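Local coordinates for hemoglobin component VII (Tokunagayusurika akamusi, PDB 1X46), which binds heme and probably carries or stores oxygen as a globin of midge larvae, at residues 133-136 against 137-141. Sequence-based numbering, arbitrary orientation.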
ATOM      1  N   LYS A 133     -13.550  -6.051   2.851  1.00 10.06           N
ATOM      2  CA  LYS A 133     -14.265  -4.899   3.388  1.00 10.94           C
ATOM      3  C   LYS A 133     -13.396  -4.092   4.342  1.00 11.50           C
ATOM      4  O   LYS A 133     -13.388  -2.866   4.265  1.00 12.30           O
ATOM      5  CB  LYS A 133     -15.541  -5.353   4.091  1.00 14.51           C
ATOM      6  CG  LYS A 133     -16.477  -4.219   4.430  1.00 19.29           C
ATOM      7  CD  LYS A 133     -17.793  -4.817   4.868  1.00 22.78           C
ATOM      8  CE  LYS A 133     -17.781  -5.006   6.362  1.00 26.98           C
ATOM      9  NZ  LYS A 133     -17.954  -3.669   7.020  1.00 30.62           N
ATOM     10  N   ALA A 134     -12.636  -4.784   5.200  1.00 10.37           N
ATOM     11  CA  ALA A 134     -11.761  -4.100   6.156  1.00 12.36           C
ATOM     12  C   ALA A 134     -10.673  -3.288   5.436  1.00 11.69           C
ATOM     13  O   ALA A 134     -10.466  -2.100   5.749  1.00 12.18           O
ATOM     14  CB  ALA A 134     -11.142  -5.075   7.116  1.00 12.81           C
ATOM     15  N   TRP A 135      -9.981  -3.917   4.474  1.00 10.42           N
ATOM     16  CA  TRP A 135      -8.992  -3.172   3.694  1.00  9.75           C
ATOM     17  C   TRP A 135      -9.584  -2.020   2.871  1.00 10.70           C
ATOM     18  O   TRP A 135      -8.949  -0.973   2.731  1.00 10.16           O
ATOM     19  CB  TRP A 135      -8.207  -4.107   2.782  1.00 10.48           C
ATOM     20  CG  TRP A 135      -7.177  -4.896   3.481  1.00 10.13           C
ATOM     21  CD1 TRP A 135      -7.304  -6.147   4.004  1.00 11.46           C
ATOM     22  CD2 TRP A 135      -5.812  -4.506   3.702  1.00  9.75           C
ATOM     23  NE1 TRP A 135      -6.111  -6.561   4.556  1.00 11.56           N
ATOM     24  CE2 TRP A 135      -5.172  -5.578   4.382  1.00 10.63           C
ATOM     25  CE3 TRP A 135      -5.057  -3.374   3.377  1.00 10.62           C
ATOM     26  CZ2 TRP A 135      -3.814  -5.539   4.759  1.00 10.58           C
ATOM     27  CZ3 TRP A 135      -3.701  -3.330   3.757  1.00 10.90           C
ATOM     28  CH2 TRP A 135      -3.092  -4.405   4.439  1.00 12.26           C
ATOM     29  N   ASP A 136     -10.801  -2.209   2.353  1.00 11.74           N
ATOM     30  CA  ASP A 136     -11.478  -1.160   1.582  1.00 11.67           C
ATOM     31  C   ASP A 136     -11.647   0.065   2.480  1.00 12.19           C
ATOM     32  O   ASP A 136     -11.425   1.188   2.030  1.00 14.22           O
ATOM     33  CB  ASP A 136     -12.851  -1.677   1.092  1.00 14.41           C
ATOM     34  CG  ASP A 136     -12.763  -2.468  -0.210  1.00 16.20           C
ATOM     35  OD1 ASP A 136     -11.679  -2.551  -0.801  1.00 20.64           O
ATOM     36  OD2 ASP A 136     -13.741  -3.006  -0.743  1.00 21.50           O
ATOM     37  N   SER A 137     -12.028  -0.175   3.738  1.00 12.74           N
ATOM     38  CA  SER A 137     -12.261   0.923   4.696  1.00 14.02           C
ATOM     39  C   SER A 137     -10.959   1.638   5.030  1.00 14.30           C
ATOM     40  O   SER A 137     -10.949   2.868   5.161  1.00 15.08           O
ATOM     41  CB  SER A 137     -12.935   0.406   5.970  1.00 17.14           C
ATOM     42  OG  SER A 137     -14.234  -0.076   5.659  1.00 20.02           O
ATOM     43  N   ALA A 138      -9.883   0.867   5.182  1.00 12.86           N
ATOM     44  CA  ALA A 138      -8.564   1.426   5.439  1.00 11.30           C
ATOM     45  C   ALA A 138      -8.078   2.280   4.260  1.00 11.79           C
ATOM     46  O   ALA A 138      -7.624   3.411   4.428  1.00 13.46           O
ATOM     47  CB  ALA A 138      -7.580   0.311   5.732  1.00 10.95           C
ATOM     48  N   PHE A 139      -8.191   1.735   3.058  1.00 11.11           N
ATOM     49  CA  PHE A 139      -7.827   2.503   1.872  1.00 10.86           C
ATOM     50  C   PHE A 139      -8.666   3.765   1.681  1.00 11.32           C
ATOM     51  O   PHE A 139      -8.129   4.798   1.307  1.00 11.49           O
ATOM     52  CB  PHE A 139      -7.844   1.632   0.607  1.00 12.07           C
ATOM     53  CG  PHE A 139      -6.564   0.867   0.387  1.00 14.75           C
ATOM     54  CD1 PHE A 139      -5.427   1.534  -0.043  1.00 11.88           C
ATOM     55  CD2 PHE A 139      -6.490  -0.493   0.608  1.00 16.97           C
ATOM     56  CE1 PHE A 139      -4.203   0.837  -0.258  1.00 17.04           C
ATOM     57  CE2 PHE A 139      -5.280  -1.177   0.397  1.00 14.74           C
ATOM     58  CZ  PHE A 139      -4.161  -0.505  -0.029  1.00 15.59           C
ATOM     59  N   ASN A 140      -9.973   3.684   1.930  1.00 11.01           N
ATOM     60  CA  ASN A 140     -10.843   4.856   1.865  1.00 11.27           C
ATOM     61  C   ASN A 140     -10.259   5.982   2.722  1.00 13.33           C
ATOM     62  O   ASN A 140     -10.148   7.129   2.267  1.00 14.37           O
ATOM     63  CB  ASN A 140     -12.241   4.508   2.386  1.00 14.75           C
ATOM     64  CG  ASN A 140     -13.164   5.769   2.530  1.00 15.57           C
ATOM     65  OD1 ASN A 140     -13.305   6.377   3.625  1.00 19.96           O
ATOM     66  ND2 ASN A 140     -13.759   6.156   1.435  1.00 12.47           N
ATOM     67  N   ASN A 141      -9.888   5.620   3.948  1.00 11.80           N
ATOM     68  CA  ASN A 141      -9.366   6.608   4.888  1.00 12.14           C
ATOM     69  C   ASN A 141      -7.999   7.136   4.453  1.00 13.35           C
ATOM     70  O   ASN A 141      -7.755   8.337   4.493  1.00 13.65           O
ATOM     71  CB  ASN A 141      -9.350   6.042   6.295  1.00 13.82           C
ATOM     72  CG  ASN A 141     -10.741   5.956   6.891  1.00 11.68           C
ATOM     73  OD1 ASN A 141     -11.707   6.415   6.282  1.00 15.15           O
ATOM     74  ND2 ASN A 141     -10.846   5.367   8.104  1.00 14.75           N
TER
HETATM   75  O   HOH W   1     -15.501  -0.998   3.237  1.00 17.92           O
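W135 and F139, one helical turn apart, meet through their rings: CE3 on the six-membered part of the indole lies 3.7 Å from CE2 of the phenylalanine, the two side chains passing each other at a slant. The neighbouring CD2 of F139 approaches W135 O to 3.3 Å, the oxygen lying at the edge of the phenyl ring near its plane. That oxygen already accepts the nearly straight bond from F139 N (2.8 Å, 174° at the hydrogen), so backbone and ring of F139 converge on one carbonyl. On the more open face, K133 O accepts hydrogen bonds from S137 N (3.1 Å) and from a water that also hydrogen-bonds S137 OG (2.9 Å), bridging the two residues; the serine, its OG anti to the carbonyl carbon (chi1 -65°), reaches back beside this carbonyl. A138 N to A134 O and N140 N to D136 O continue the i to i+4 pattern.

Outward, W135 NE1 donates a hydrogen bond to S18 OG, while L116 and L120 of helix 106-123 and V15 and W19 of helix 9-20 pack against the indole. L116 touches F139 as well, and the heme is about 5 Å from the phenyl side chain. D136 pairs with K132 in a salt bridge, which probably offsets the nearby carboxylates of E113 and E117. With F139 reduced to alanine, the ring contacts to W135 CE3 and L116 would be lost, and a gap would probably open between helices 129-146 and 106-123. This is an amphipathic α-helix, the C-terminal helix of the globin fold, its aromatic face set against the first and penultimate helices beside the heme pocket.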